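PDB 3TCR: molybdopterin biosynthesis protein from Mycobacterium abscessus, which probably binds molybdopterin and takes part in building the molybdenum cofactor. Local coordinates for residues M180-L183 / T184-I188. Sequence-based numbering, arbitrary orientation.
Sequences MATL and TPMAI
The C-terminal helix 173-196 is kinked at Pro185, and the contact joins residues three to five apart along it, Met180 with Thr184 first among them. Ahead of the proline the ordinary helical bond is intact: Thr184 N donates to Met180 O at 2.9 Å, nearly straight at the hydrogen (168°), with the donor tilted 22° from the carbonyl plane. One residue on, the ring nitrogen of Pro185 has no hydrogen to give, and its CD takes the place of the missing N-H, lying 3.3 Å from Ala181 O and 3.5 Å from Thr182 O. Regular bonding is back at Ala187, whose N reaches Leu183 O at 2.9 Å, the donor lying almost on the extension of that carbonyl.

In this alpha/beta fold the helix packs on the mixed sheet, through strands 105-109 and 164-169: Leu183 rests on Val107 and Val167, Ala187 on Leu105 and Leu165, while Met180 touches Leu70 and Leu71 of helix 64-73. Between the two sheet-facing residues the contact is light, Leu183 CD1 standing 4.2 Å from Ala187 CB.

Buried Met180 bends at chi2 and chi3, which carries CE forward along the helix to the CG2 methyl of the partly exposed Thr184. The two side chains cross at about a right angle, and CE to CG2 is a tight 3.4 Å. Thr184 keeps OG1 between its own N and carbonyl carbon (chi1 59°), and this turns the hydroxyl back toward the preceding turn, 3.1 Å from Met180 O. Round the helix from the sheet-facing pair, Met186 runs its CG 3.6 Å from Thr182 O; its side chain also packs on Leu153 of a second subunit.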
loop_
_atom_site.group_PDB
_atom_site.type_symbol
_atom_site.label_atom_id
_atom_site.label_comp_id
_atom_site.label_asym_id
_atom_site.label_seq_id
_atom_site.Cartn_x
_atom_site.Cartn_y
_atom_site.Cartn_z
ATOM N N MET A 180 17.328 0.421 6.215
ATOM C CA MET A 180 18.108 1.646 6.310
ATOM C C MET A 180 18.639 2.100 4.950
ATOM O O MET A 180 18.619 3.302 4.656
ATOM C CB MET A 180 19.245 1.499 7.346
ATOM C CG MET A 180 18.763 1.431 8.789
ATOM S SD MET A 180 17.949 2.956 9.356
ATOM C CE MET A 180 19.364 4.070 9.333
ATOM N N ALA A 181 19.108 1.178 4.109
ATOM C CA ALA A 181 19.610 1.572 2.771
ATOM C C ALA A 181 18.489 2.227 1.924
ATOM O O ALA A 181 18.728 3.189 1.193
ATOM C CB ALA A 181 20.247 0.382 2.018
ATOM N N THR A 182 17.274 1.731 2.070
ATOM C CA THR A 182 16.102 2.288 1.379
ATOM C C THR A 182 15.665 3.616 2.017
ATOM O O THR A 182 15.389 4.589 1.331
ATOM C CB THR A 182 14.927 1.289 1.407
ATOM O OG1 THR A 182 15.269 0.146 0.633
ATOM C CG2 THR A 182 13.657 1.901 0.842
ATOM N N LEU A 183 15.666 3.648 3.338
ATOM C CA LEU A 183 15.103 4.759 4.089
ATOM C C LEU A 183 15.943 6.011 4.095
ATOM O O LEU A 183 15.407 7.115 3.988
ATOM C CB LEU A 183 14.864 4.367 5.547
ATOM C CG LEU A 183 14.605 5.554 6.488
ATOM C CD1 LEU A 183 13.282 6.211 6.093
ATOM C CD2 LEU A 183 14.576 5.073 7.922
ATOM N N THR A 184 17.241 5.877 4.332
ATOM C CA THR A 184 18.025 7.075 4.620
ATOM C C THR A 184 18.065 8.113 3.497
ATOM O O THR A 184 17.998 9.294 3.782
ATOM C CB THR A 184 19.421 6.781 5.184
ATOM O OG1 THR A 184 20.198 5.994 4.274
ATOM C CG2 THR A 184 19.311 6.071 6.565
ATOM N N PRO A 185 18.131 7.698 2.217
ATOM C CA PRO A 185 18.043 8.802 1.215
ATOM C C PRO A 185 16.677 9.484 1.202
ATOM O O PRO A 185 16.589 10.671 0.967
ATOM C CB PRO A 185 18.333 8.129 -0.125
ATOM C CG PRO A 185 18.892 6.788 0.209
ATOM C CD PRO A 185 18.377 6.397 1.589
ATOM N N MET A 186 15.620 8.735 1.459
ATOM C CA MET A 186 14.277 9.309 1.511
ATOM C C MET A 186 14.158 10.293 2.678
ATOM O O MET A 186 13.631 11.410 2.524
ATOM C CB MET A 186 13.225 8.211 1.631
ATOM C CG MET A 186 13.139 7.295 0.412
ATOM S SD MET A 186 11.999 5.888 0.651
ATOM C CE MET A 186 10.712 6.488 -0.416
ATOM N N ALA A 187 14.677 9.885 3.826
ATOM C CA ALA A 187 14.630 10.703 5.025
ATOM C C ALA A 187 15.422 11.993 4.843
ATOM O O ALA A 187 14.943 13.063 5.233
ATOM C CB ALA A 187 15.139 9.924 6.243
ATOM N N ILE A 188 16.618 11.901 4.252
ATOM C CA ILE A 188 17.417 13.093 3.929
ATOM C C ILE A 188 16.591 14.054 3.061
ATOM O O ILE A 188 16.505 15.232 3.360
ATOM C CB ILE A 188 18.758 12.714 3.255
ATOM C CG1 ILE A 188 19.693 12.018 4.284
ATOM C CG2 ILE A 188 19.465 13.926 2.608
ATOM C CD1 ILE A 188 20.952 11.380 3.669
#